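Local atomic coordinates of Alpha/beta hydrolase (PDB entry 6KSU), a protein that probably closes non-ribosomal peptides into rings by macrolactamization, as a cyclase related to penicillin-binding proteins and serine beta-lactamases. Residues 48-53 with 260-265; 266-271 with 336-341; 225-230 with 256-261. One frame throughout, in Å; residues are numbered along the deposited sequence.

In the fold
One short helix ties the three contacts together. In interaction 1 the start of helix 261-268 lies against strand 46-53; in interaction 2 the end of the same helix, with the turn after it, lies against strand 332-339 of the same antiparallel sheet. Their centres are about 10 Å apart. Interaction 3 lies just ahead of the helix, sharing Ser260 and Ala261 with interaction 1, its centre about 13 Å away. A salt bridge of 2.9 Å between Arg225 NH1 and Asp263 OD2 couples those two. Helix 85-98, which touches residues 266-271 and 336-341, carries at its start a Ser83-x-x-Lys86 pattern, consistent with the active-site motif of this family.

Interaction 1. Residues 48-53 with 260-265; sequences QLSVYR and SATDLV
Ala261 is engaged by strand 48-53 through both backbone and side chain: its N meets the amide of Gln48, and its methyl touches both Gln48 CB and the hydroxyl of Ser50. Gln48 turns CG anti to its own carbonyl carbon (chi1 -58°) and then runs out extended, which carries OE1 to the first turn of the helix. There OE1 accepts from Ala261 N at 3.0 Å. The bond is nearly straight at the hydrogen, 165°, but the donor arrives from above the carbonyl plane. OE1 also bonds Thr349 OG1, and NE2 gives hydrogen bonds to Thr74 O and Thr77 O, so both ends of the amide are used and its flip is fixed. Closer to the backbone, Ala261 CB packs on Gln48 CB at 3.6 Å and on Ser50 OG at 3.4 Å.

Ser260 is the N-cap of this helix and forms a capping box with Asp263: Ser260 OG accepts from Asp263 N at 2.8 Å, and Ser260 N reaches Asp263 OD2 from above the carboxylate plane at 3.1 Å. The capped helix lies on one face of the seven-stranded antiparallel sheet of the beta-lactamase fold, running 27° from the direction of strand 48-53; on the other face Leu49 meets helix 23-41.

Two residues further along the strand, the hydroxyls of Ser50 and Thr262 come tip to tip, OG to OG1 2.7 Å; Thr262 OG1 is hydrogen-bonded as well to Glu59 of the adjoining strand. Val265 divides its branches: CG2 rests on Ser50 O at 3.4 Å, while CG1 abuts Tyr52 CB at 3.5 Å. Only the root of Tyr52 takes part, for its ring leads away from residues 260-265 toward a cation-pi contact with Arg269 and a hydrogen bond from OH to Asp274.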
ATOM      1  N   GLN A  48      -2.332  12.945 -12.368  1.00 16.51           N
ATOM      2  CA  GLN A  48      -1.680  12.316 -13.508  1.00 22.19           C
ATOM      3  C   GLN A  48      -2.262  10.929 -13.662  1.00 19.33           C
ATOM      4  O   GLN A  48      -2.514  10.244 -12.666  1.00 18.70           O
ATOM      5  CB  GLN A  48      -0.154  12.197 -13.355  1.00 18.34           C
ATOM      6  CG  GLN A  48       0.589  13.489 -13.128  1.00 22.87           C
ATOM      7  CD  GLN A  48       2.001  13.238 -12.599  1.00 24.21           C
ATOM      8  OE1 GLN A  48       2.246  12.262 -11.890  1.00 30.46           O
ATOM      9  NE2 GLN A  48       2.938  14.114 -12.963  1.00 17.80           N
ATOM     10  N   LEU A  49      -2.496  10.539 -14.911  1.00 18.51           N
ATOM     11  CA  LEU A  49      -2.887   9.184 -15.262  1.00 23.33           C
ATOM     12  C   LEU A  49      -1.997   8.743 -16.410  1.00 20.89           C
ATOM     13  O   LEU A  49      -1.877   9.441 -17.425  1.00 21.12           O
ATOM     14  CB  LEU A  49      -4.374   9.093 -15.638  1.00 20.48           C
ATOM     15  CG  LEU A  49      -4.881   7.738 -16.161  1.00 21.39           C
ATOM     16  CD1 LEU A  49      -5.059   6.693 -15.019  1.00 23.09           C
ATOM     17  CD2 LEU A  49      -6.172   7.919 -16.920  1.00 22.73           C
ATOM     18  N   SER A  50      -1.319   7.625 -16.232  1.00 22.34           N
ATOM     19  CA  SER A  50      -0.485   7.083 -17.295  1.00 17.71           C
ATOM     20  C   SER A  50      -0.922   5.656 -17.537  1.00 17.12           C
ATOM     21  O   SER A  50      -1.095   4.904 -16.584  1.00 16.04           O
ATOM     22  CB  SER A  50       0.994   7.150 -16.919  1.00 21.18           C
ATOM     23  OG  SER A  50       1.395   8.501 -16.734  1.00 22.80           O
ATOM     24  N   VAL A  51      -1.121   5.299 -18.801  1.00 22.21           N
ATOM     25  CA  VAL A  51      -1.567   3.969 -19.197  1.00 22.25           C
ATOM     26  C   VAL A  51      -0.604   3.424 -20.234  1.00 25.37           C
ATOM     27  O   VAL A  51      -0.411   4.045 -21.287  1.00 23.68           O
ATOM     28  CB  VAL A  51      -2.984   3.991 -19.780  1.00 23.83           C
ATOM     29  CG1 VAL A  51      -3.472   2.575 -20.050  1.00 19.69           C
ATOM     30  CG2 VAL A  51      -3.917   4.765 -18.867  1.00 23.24           C
ATOM     31  N   TYR A  52      -0.005   2.267 -19.949  1.00 23.70           N
ATOM     32  CA  TYR A  52       0.742   1.525 -20.950  1.00 23.50           C
ATOM     33  C   TYR A  52      -0.154   0.400 -21.445  1.00 27.26           C
ATOM     34  O   TYR A  52      -0.666  -0.390 -20.647  1.00 25.47           O
ATOM     35  CB  TYR A  52       2.061   0.996 -20.394  1.00 22.74           C
ATOM     36  CG  TYR A  52       2.861   0.177 -21.382  1.00 25.12           C
ATOM     37  CD1 TYR A  52       3.696   0.779 -22.339  1.00 29.44           C
ATOM     38  CD2 TYR A  52       2.768  -1.206 -21.376  1.00 24.73           C
ATOM     39  CE1 TYR A  52       4.433  -0.012 -23.245  1.00 28.10           C
ATOM     40  CE2 TYR A  52       3.468  -1.974 -22.250  1.00 29.57           C
ATOM     41  CZ  TYR A  52       4.302  -1.386 -23.189  1.00 26.00           C
ATOM     42  OH  TYR A  52       4.981  -2.226 -24.037  1.00 29.37           O
ATOM     43  N   ARG A  53      -0.370   0.353 -22.758  1.00 31.19           N
ATOM     44  CA  ARG A  53      -1.298  -0.604 -23.340  1.00 31.60           C
ATOM     45  C   ARG A  53      -1.021  -0.718 -24.835  1.00 35.32           C
ATOM     46  O   ARG A  53      -0.832   0.292 -25.521  1.00 35.38           O
ATOM     47  CB  ARG A  53      -2.748  -0.181 -23.083  1.00 32.46           C
ATOM     48  CG  ARG A  53      -3.726  -0.735 -24.112  1.00 39.20           C
ATOM     49  CD  ARG A  53      -5.123  -0.919 -23.555  1.00 41.11           C
ATOM     50  NE  ARG A  53      -5.836   0.337 -23.403  1.00 39.90           N
ATOM     51  CZ  ARG A  53      -7.158   0.438 -23.474  1.00 48.45           C
ATOM     52  NH1 ARG A  53      -7.891  -0.648 -23.703  1.00 42.04           N
ATOM     53  NH2 ARG A  53      -7.744   1.616 -23.309  1.00 52.02           N
ATOM     54  N   SER A 260       6.087  10.285 -10.409  1.00 14.62           N
ATOM     55  CA  SER A 260       4.992  10.489 -11.339  1.00 18.57           C
ATOM     56  C   SER A 260       4.230   9.208 -11.627  1.00 15.98           C
ATOM     57  O   SER A 260       4.732   8.096 -11.464  1.00 18.26           O
ATOM     58  CB  SER A 260       5.509  11.051 -12.663  1.00 19.46           C
ATOM     59  OG  SER A 260       5.864   9.971 -13.486  1.00 23.94           O
ATOM     60  N   ALA A 261       3.017   9.390 -12.136  1.00 19.76           N
ATOM     61  CA  ALA A 261       2.275   8.268 -12.700  1.00 22.06           C
ATOM     62  C   ALA A 261       3.130   7.498 -13.690  1.00 16.21           C
ATOM     63  O   ALA A 261       3.124   6.267 -13.704  1.00 17.07           O
ATOM     64  CB  ALA A 261       1.001   8.773 -13.395  1.00 13.42           C
ATOM     65  N   THR A 262       3.856   8.219 -14.548  1.00 17.84           N
ATOM     66  CA  THR A 262       4.633   7.579 -15.604  1.00 20.37           C
ATOM     67  C   THR A 262       5.805   6.791 -15.031  1.00 22.41           C
ATOM     68  O   THR A 262       6.150   5.723 -15.551  1.00 22.07           O
ATOM     69  CB  THR A 262       5.112   8.645 -16.593  1.00 21.51           C
ATOM     70  OG1 THR A 262       3.998   9.062 -17.380  1.00 18.72           O
ATOM     71  CG2 THR A 262       6.213   8.112 -17.534  1.00 22.38           C
ATOM     72  N   ASP A 263       6.435   7.312 -13.971  1.00 17.57           N
ATOM     73  CA  ASP A 263       7.471   6.561 -13.256  1.00 20.70           C
ATOM     74  C   ASP A 263       6.950   5.193 -12.791  1.00 19.82           C
ATOM     75  O   ASP A 263       7.621   4.170 -12.968  1.00 19.66           O
ATOM     76  CB  ASP A 263       7.999   7.379 -12.053  1.00 17.87           C
ATOM     77  CG  ASP A 263       8.724   8.666 -12.467  1.00 21.22           C
ATOM     78  OD1 ASP A 263       9.139   8.771 -13.650  1.00 25.19           O
ATOM     79  OD2 ASP A 263       8.890   9.581 -11.619  1.00 14.67           O
ATOM     80  N   LEU A 264       5.738   5.159 -12.208  1.00 15.66           N
ATOM     81  CA  LEU A 264       5.193   3.911 -11.687  1.00 18.52           C
ATOM     82  C   LEU A 264       4.896   2.927 -12.802  1.00 19.07           C
ATOM     83  O   LEU A 264       5.082   1.714 -12.632  1.00 17.60           O
ATOM     84  CB  LEU A 264       3.916   4.162 -10.884  1.00 18.01           C
ATOM     85  CG  LEU A 264       3.991   4.870  -9.536  1.00 17.54           C
ATOM     86  CD1 LEU A 264       2.569   5.033  -8.976  1.00 18.18           C
ATOM     87  CD2 LEU A 264       4.853   4.109  -8.538  1.00 17.03           C
ATOM     88  N   VAL A 265       4.382   3.421 -13.930  1.00 18.11           N
ATOM     89  CA  VAL A 265       4.166   2.546 -15.083  1.00 18.60           C
ATOM     90  C   VAL A 265       5.503   1.998 -15.585  1.00 22.53           C
ATOM     91  O   VAL A 265       5.621   0.818 -15.935  1.00 21.93           O
ATOM     92  CB  VAL A 265       3.393   3.303 -16.184  1.00 21.18           C
ATOM     93  CG1 VAL A 265       3.353   2.517 -17.477  1.00 23.13           C
ATOM     94  CG2 VAL A 265       1.964   3.617 -15.711  1.00 21.51           C
TER

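Interaction 2. Residues 266-271 with 336-341; sequences TAARPH and LRIHPD
The imidazole of His271 stands beside Ile338, whose CD1 approaches the ring obliquely, while Ala267 O and Ala268 O lie at the ring edge, in its plane. Phe87 meets the same ring with the planes about 40° apart, and NE2 is hydrogen-bonded to Glu91; this bond and the contacts with Phe87 and Ile338 limit the ring's rotation.

Ile338 serves two residues with its two branches. Because CG1 is anti to the carbonyl carbon (chi1 -56°), the longer arm reaches Ala268, CD1 lying 3.6 Å from Ala268 CB; the shorter branch, CG2, faces His271 CB at 4.2 Å. Leu336 CD1 adds a looser apolar contact with Ala268 CB, 4.4 Å. Where the strand gives out, Pro340 CB sits 3.3 Å from His271 O. No hydrogen bond spans the two segments: the contact is held by packing.

The 3-10 turn that brings His271 into place is closed by His271 N to Ala268 O. Helix 85-98 borders this packing through Phe87, which touches Ala267 and Leu336, and helix 286-293 supplies Val289 and Met292 against His271, while strand 332-339 lies between strands 322-329 and 344-350.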
ATOM      1  N   THR A 266       6.542   2.831 -15.575  1.00 18.78           N
ATOM      2  CA  THR A 266       7.848   2.376 -16.036  1.00 19.81           C
ATOM      3  C   THR A 266       8.357   1.234 -15.165  1.00 22.58           C
ATOM      4  O   THR A 266       8.795   0.200 -15.675  1.00 21.62           O
ATOM      5  CB  THR A 266       8.820   3.550 -16.039  1.00 21.47           C
ATOM      6  OG1 THR A 266       8.334   4.571 -16.941  1.00 23.44           O
ATOM      7  CG2 THR A 266      10.230   3.097 -16.429  1.00 20.12           C
ATOM      8  N   ALA A 267       8.262   1.386 -13.835  1.00 20.58           N
ATOM      9  CA  ALA A 267       8.686   0.325 -12.920  1.00 22.85           C
ATOM     10  C   ALA A 267       7.856  -0.945 -13.086  1.00 18.97           C
ATOM     11  O   ALA A 267       8.321  -2.036 -12.753  1.00 22.27           O
ATOM     12  CB  ALA A 267       8.616   0.817 -11.473  1.00 21.94           C
ATOM     13  N   ALA A 268       6.634  -0.828 -13.595  1.00 17.92           N
ATOM     14  CA  ALA A 268       5.809  -1.990 -13.894  1.00 18.44           C
ATOM     15  C   ALA A 268       6.205  -2.681 -15.193  1.00 26.47           C
ATOM     16  O   ALA A 268       5.814  -3.838 -15.402  1.00 23.17           O
ATOM     17  CB  ALA A 268       4.332  -1.577 -13.960  1.00 19.16           C
ATOM     18  N   ARG A 269       6.977  -2.008 -16.065  1.00 22.20           N
ATOM     19  CA  ARG A 269       7.276  -2.578 -17.376  1.00 22.26           C
ATOM     20  C   ARG A 269       7.886  -3.973 -17.305  1.00 24.33           C
ATOM     21  O   ARG A 269       7.414  -4.850 -18.043  1.00 24.91           O
ATOM     22  CB  ARG A 269       8.161  -1.609 -18.177  1.00 27.14           C
ATOM     23  CG  ARG A 269       7.466  -0.272 -18.509  1.00 21.99           C
ATOM     24  CD  ARG A 269       6.458  -0.420 -19.632  1.00 23.15           C
ATOM     25  NE  ARG A 269       6.985  -1.202 -20.748  1.00 28.01           N
ATOM     26  CZ  ARG A 269       7.644  -0.684 -21.779  1.00 29.58           C
ATOM     27  NH1 ARG A 269       7.847   0.627 -21.838  1.00 26.22           N
ATOM     28  NH2 ARG A 269       8.085  -1.478 -22.753  1.00 28.78           N
ATOM     29  N   PRO A 270       8.901  -4.261 -16.471  1.00 23.41           N
ATOM     30  CA  PRO A 270       9.429  -5.642 -16.415  1.00 28.31           C
ATOM     31  C   PRO A 270       8.421  -6.691 -15.961  1.00 25.90           C
ATOM     32  O   PRO A 270       8.729  -7.886 -16.052  1.00 27.81           O
ATOM     33  CB  PRO A 270      10.602  -5.551 -15.418  1.00 18.64           C
ATOM     34  CG  PRO A 270      10.935  -4.115 -15.346  1.00 23.37           C
ATOM     35  CD  PRO A 270       9.659  -3.365 -15.577  1.00 22.48           C
ATOM     36  N   HIS A 271       7.250  -6.302 -15.459  1.00 24.52           N
ATOM     37  CA  HIS A 271       6.284  -7.276 -14.981  1.00 25.76           C
ATOM     38  C   HIS A 271       5.376  -7.800 -16.073  1.00 23.53           C
ATOM     39  O   HIS A 271       4.627  -8.738 -15.829  1.00 21.65           O
ATOM     40  CB  HIS A 271       5.423  -6.685 -13.858  1.00 19.87           C
ATOM     41  CG  HIS A 271       6.208  -6.355 -12.634  1.00 16.83           C
ATOM     42  ND1 HIS A 271       6.246  -7.175 -11.529  1.00 19.50           N
ATOM     43  CD2 HIS A 271       7.011  -5.305 -12.351  1.00 17.85           C
ATOM     44  CE1 HIS A 271       7.048  -6.651 -10.622  1.00 22.37           C
ATOM     45  NE2 HIS A 271       7.522  -5.511 -11.094  1.00 18.08           N
ATOM     46  N   LEU A 336      -1.601   2.055  -8.435  1.00 20.19           N
ATOM     47  CA  LEU A 336      -0.908   1.347  -9.499  1.00 23.25           C
ATOM     48  C   LEU A 336      -1.614   0.027  -9.767  1.00 23.18           C
ATOM     49  O   LEU A 336      -2.042  -0.661  -8.830  1.00 22.17           O
ATOM     50  CB  LEU A 336       0.566   1.081  -9.133  1.00 22.45           C
ATOM     51  CG  LEU A 336       1.307   0.083 -10.027  1.00 22.25           C
ATOM     52  CD1 LEU A 336       1.421   0.609 -11.456  1.00 22.00           C
ATOM     53  CD2 LEU A 336       2.672  -0.178  -9.463  1.00 19.65           C
ATOM     54  N   ARG A 337      -1.724  -0.338 -11.047  1.00 20.12           N
ATOM     55  CA  ARG A 337      -2.408  -1.571 -11.423  1.00 23.04           C
ATOM     56  C   ARG A 337      -1.731  -2.176 -12.635  1.00 24.83           C
ATOM     57  O   ARG A 337      -1.477  -1.472 -13.620  1.00 20.97           O
ATOM     58  CB  ARG A 337      -3.894  -1.333 -11.731  1.00 19.79           C
ATOM     59  CG  ARG A 337      -4.712  -0.917 -10.538  1.00 23.28           C
ATOM     60  CD  ARG A 337      -4.867  -2.057  -9.509  1.00 20.47           C
ATOM     61  NE  ARG A 337      -5.819  -1.709  -8.459  1.00 20.51           N
ATOM     62  CZ  ARG A 337      -5.529  -0.956  -7.398  1.00 24.67           C
ATOM     63  NH1 ARG A 337      -4.295  -0.490  -7.227  1.00 22.18           N
ATOM     64  NH2 ARG A 337      -6.459  -0.691  -6.481  1.00 24.33           N
ATOM     65  N   ILE A 338      -1.481  -3.485 -12.574  1.00 22.30           N
ATOM     66  CA  ILE A 338      -0.721  -4.210 -13.592  1.00 22.14           C
ATOM     67  C   ILE A 338      -1.496  -5.458 -13.984  1.00 25.11           C
ATOM     68  O   ILE A 338      -1.944  -6.212 -13.113  1.00 24.89           O
ATOM     69  CB  ILE A 338       0.662  -4.622 -13.068  1.00 19.84           C
ATOM     70  CG1 ILE A 338       1.453  -3.419 -12.555  1.00 17.17           C
ATOM     71  CG2 ILE A 338       1.402  -5.402 -14.105  1.00 19.39           C
ATOM     72  CD1 ILE A 338       2.634  -3.803 -11.725  1.00 20.20           C
ATOM     73  N   HIS A 339      -1.634  -5.701 -15.278  1.00 28.77           N
ATOM     74  CA  HIS A 339      -2.173  -6.970 -15.761  1.00 26.64           C
ATOM     75  C   HIS A 339      -1.103  -7.607 -16.624  1.00 25.99           C
ATOM     76  O   HIS A 339      -1.022  -7.310 -17.826  1.00 28.45           O
ATOM     77  CB  HIS A 339      -3.461  -6.800 -16.558  1.00 28.55           C
ATOM     78  CG  HIS A 339      -4.171  -8.094 -16.823  1.00 33.51           C
ATOM     79  ND1 HIS A 339      -3.765  -8.982 -17.799  1.00 33.61           N
ATOM     80  CD2 HIS A 339      -5.253  -8.653 -16.235  1.00 30.64           C
ATOM     81  CE1 HIS A 339      -4.580 -10.021 -17.815  1.00 32.31           C
ATOM     82  NE2 HIS A 339      -5.491  -9.846 -16.873  1.00 32.83           N
ATOM     83  N   PRO A 340      -0.274  -8.493 -16.068  1.00 26.60           N
ATOM     84  CA  PRO A 340       0.876  -8.989 -16.838  1.00 27.83           C
ATOM     85  C   PRO A 340       0.488  -9.625 -18.159  1.00 33.09           C
ATOM     86  O   PRO A 340       1.157  -9.382 -19.181  1.00 28.72           O
ATOM     87  CB  PRO A 340       1.528  -9.997 -15.888  1.00 24.55           C
ATOM     88  CG  PRO A 340       1.039  -9.590 -14.540  1.00 29.33           C
ATOM     89  CD  PRO A 340      -0.332  -9.071 -14.717  1.00 23.41           C
ATOM     90  N   ASP A 341      -0.602 -10.393 -18.191  1.00 26.65           N
ATOM     91  CA  ASP A 341      -0.821 -11.199 -19.387  1.00 35.98           C
ATOM     92  C   ASP A 341      -1.270 -10.342 -20.559  1.00 35.97           C
ATOM     93  O   ASP A 341      -0.881 -10.608 -21.704  1.00 36.75           O
ATOM     94  CB  ASP A 341      -1.798 -12.339 -19.098  1.00 31.96           C
ATOM     95  CG  ASP A 341      -1.141 -13.467 -18.311  1.00 38.37           C
ATOM     96  OD1 ASP A 341       0.055 -13.338 -17.969  1.00 37.87           O
ATOM     97  OD2 ASP A 341      -1.808 -14.487 -18.046  1.00 47.31           O
TER

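Interaction 3. Residues 225-230 with 256-261; sequences RPVAEG and GLVGSA
A short strand, 258-259, pairs with strand 79-80 in a small two-stranded antiparallel sheet and leads into the N-cap of helix 261-268; the loop 225-230 packs against it within the beta-lactamase family domain. The contact probably lies near the catalytic region: Leu257 N is hydrogen-bonded to Thr85 OG1 at the start of helix 85-98, where a serine-x-x-lysine pattern is found, as in penicillin-binding proteins. The loop is tied down on its own account by backbone hydrogen bonds between Gly78, next to strand 79-80, and both Pro226 and Ala228.

Arg225 carries most of the contact. Its CG is anti to the backbone N (chi1 -170°) and the chain stays extended as far as NE, which lays the guanidinium across the backbone of Gly259 and Ser260. Gly259 CA sits over one face of this flat group, 3.6 Å from Arg225 NH1 and 4.0 Å from Arg225 CZ; the guanidinium rests on the main chain at Gly259. Arg225 NH2 lies 3.5 Å from Ser260 CB, approached obliquely, and no hydrogen bond is made to the segment.

The polar ends are directed to other partners. NH1 forms a salt bridge with Asp263 OD2, the oxygen that also accepts from Ser260 N, while NH2 bonds Arg76 O. The arginine is thus a second-shell residue of the helix cap, and its positive charge would probably stabilise the carboxylate there.

Further along the loop the contact turns apolar and reaches the surface. Val227 and Val258 cross at about a right angle, with Val227 CG1 meeting Val258 CG1 at 3.7 Å.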
ATOM      1  N   ARG A 225      13.329  18.411  -7.893  1.00 38.73           N
ATOM      2  CA  ARG A 225      12.266  18.008  -8.798  1.00 35.10           C
ATOM      3  C   ARG A 225      10.984  18.741  -8.412  1.00 23.31           C
ATOM      4  O   ARG A 225      10.678  18.846  -7.231  1.00 35.73           O
ATOM      5  CB  ARG A 225      12.047  16.500  -8.732  1.00 26.18           C
ATOM      6  CG  ARG A 225      11.113  15.978  -9.813  1.00 29.24           C
ATOM      7  CD  ARG A 225      10.797  14.482  -9.612  1.00 25.99           C
ATOM      8  NE  ARG A 225       9.790  14.059 -10.582  1.00 23.90           N
ATOM      9  CZ  ARG A 225       9.492  12.800 -10.854  1.00 24.04           C
ATOM     10  NH1 ARG A 225      10.121  11.809 -10.223  1.00 24.39           N
ATOM     11  NH2 ARG A 225       8.558  12.538 -11.760  1.00 24.31           N
ATOM     12  N   PRO A 226      10.246  19.298  -9.373  1.00 25.55           N
ATOM     13  CA  PRO A 226       8.977  19.937  -9.016  1.00 26.87           C
ATOM     14  C   PRO A 226       8.034  18.890  -8.438  1.00 26.22           C
ATOM     15  O   PRO A 226       7.896  17.784  -8.972  1.00 22.54           O
ATOM     16  CB  PRO A 226       8.469  20.515 -10.341  1.00 22.57           C
ATOM     17  CG  PRO A 226       9.181  19.763 -11.401  1.00 30.52           C
ATOM     18  CD  PRO A 226      10.522  19.403 -10.817  1.00 31.42           C
ATOM     19  N   VAL A 227       7.436  19.228  -7.303  1.00 22.55           N
ATOM     20  CA  VAL A 227       6.600  18.306  -6.555  1.00 26.70           C
ATOM     21  C   VAL A 227       5.213  18.906  -6.405  1.00 24.30           C
ATOM     22  O   VAL A 227       5.033  20.132  -6.399  1.00 22.18           O
ATOM     23  CB  VAL A 227       7.201  17.991  -5.170  1.00 25.37           C
ATOM     24  CG1 VAL A 227       8.356  17.053  -5.324  1.00 20.56           C
ATOM     25  CG2 VAL A 227       7.650  19.290  -4.497  1.00 21.59           C
ATOM     26  N   ALA A 228       4.229  18.017  -6.256  1.00 19.19           N
ATOM     27  CA  ALA A 228       2.869  18.413  -5.972  1.00 23.22           C
ATOM     28  C   ALA A 228       2.670  18.471  -4.477  1.00 23.51           C
ATOM     29  O   ALA A 228       3.143  17.601  -3.746  1.00 22.89           O
ATOM     30  CB  ALA A 228       1.869  17.436  -6.589  1.00 21.21           C
ATOM     31  N   GLU A 229       1.961  19.500  -4.032  1.00 23.66           N
ATOM     32  CA  GLU A 229       1.468  19.567  -2.670  1.00 29.19           C
ATOM     33  C   GLU A 229       0.092  18.911  -2.561  1.00 23.76           C
ATOM     34  O   GLU A 229      -0.626  18.719  -3.555  1.00 15.75           O
ATOM     35  CB  GLU A 229       1.392  21.019  -2.201  1.00 33.07           C
ATOM     36  CG  GLU A 229       2.356  21.948  -2.911  1.00 40.57           C
ATOM     37  CD  GLU A 229       2.654  23.186  -2.092  1.00 50.03           C
ATOM     38  OE1 GLU A 229       3.232  24.152  -2.638  1.00 62.66           O
ATOM     39  OE2 GLU A 229       2.313  23.186  -0.891  1.00 54.26           O
ATOM     40  N   GLY A 230      -0.253  18.534  -1.317  1.00 23.70           N
ATOM     41  CA  GLY A 230      -1.559  17.977  -1.020  1.00 27.18           C
ATOM     42  C   GLY A 230      -2.607  19.045  -0.672  1.00 27.33           C
ATOM     43  O   GLY A 230      -2.291  20.155  -0.238  1.00 25.98           O
ATOM     44  N   GLY A 256       7.892   6.913   1.593  1.00 16.16           N
ATOM     45  CA  GLY A 256       8.475   8.221   1.370  1.00 18.81           C
ATOM     46  C   GLY A 256       8.889   8.603  -0.038  1.00 19.76           C
ATOM     47  O   GLY A 256       9.497   9.663  -0.199  1.00 23.80           O
ATOM     48  N   LEU A 257       8.612   7.779  -1.052  1.00 22.71           N
ATOM     49  CA  LEU A 257       8.964   8.095  -2.427  1.00 20.50           C
ATOM     50  C   LEU A 257       7.975   9.069  -3.061  1.00 20.20           C
ATOM     51  O   LEU A 257       6.775   9.077  -2.758  1.00 20.97           O
ATOM     52  CB  LEU A 257       9.024   6.839  -3.286  1.00 19.74           C
ATOM     53  CG  LEU A 257      10.439   6.337  -3.495  1.00 24.40           C
ATOM     54  CD1 LEU A 257      10.414   4.940  -4.093  1.00 33.61           C
ATOM     55  CD2 LEU A 257      11.216   7.332  -4.362  1.00 25.05           C
ATOM     56  N   VAL A 258       8.496   9.875  -3.978  1.00 21.83           N
ATOM     57  CA  VAL A 258       7.770  10.967  -4.630  1.00 18.06           C
ATOM     58  C   VAL A 258       8.067  10.895  -6.124  1.00 19.98           C
ATOM     59  O   VAL A 258       9.227  11.015  -6.535  1.00 24.65           O
ATOM     60  CB  VAL A 258       8.195  12.335  -4.059  1.00 21.33           C
ATOM     61  CG1 VAL A 258       7.556  13.504  -4.838  1.00 18.20           C
ATOM     62  CG2 VAL A 258       7.889  12.402  -2.527  1.00 21.06           C
ATOM     63  N   GLY A 259       7.049  10.659  -6.935  1.00 17.47           N
ATOM     64  CA  GLY A 259       7.282  10.602  -8.362  1.00 20.56           C
ATOM     65  C   GLY A 259       5.990  10.642  -9.136  1.00 20.56           C
ATOM     66  O   GLY A 259       4.923  10.935  -8.586  1.00 18.52           O
ATOM     67  N   SER A 260       6.087  10.285 -10.409  1.00 14.62           N
ATOM     68  CA  SER A 260       4.992  10.489 -11.339  1.00 18.57           C
ATOM     69  C   SER A 260       4.230   9.208 -11.627  1.00 15.98           C
ATOM     70  O   SER A 260       4.732   8.096 -11.464  1.00 18.26           O
ATOM     71  CB  SER A 260       5.509  11.051 -12.663  1.00 19.46           C
ATOM     72  OG  SER A 260       5.864   9.971 -13.486  1.00 23.94           O
ATOM     73  N   ALA A 261       3.017   9.390 -12.136  1.00 19.76           N
ATOM     74  CA  ALA A 261       2.275   8.268 -12.700  1.00 22.06           C
ATOM     75  C   ALA A 261       3.130   7.498 -13.690  1.00 16.21           C
ATOM     76  O   ALA A 261       3.124   6.267 -13.704  1.00 17.07           O
ATOM     77  CB  ALA A 261       1.001   8.773 -13.395  1.00 13.42           C
TER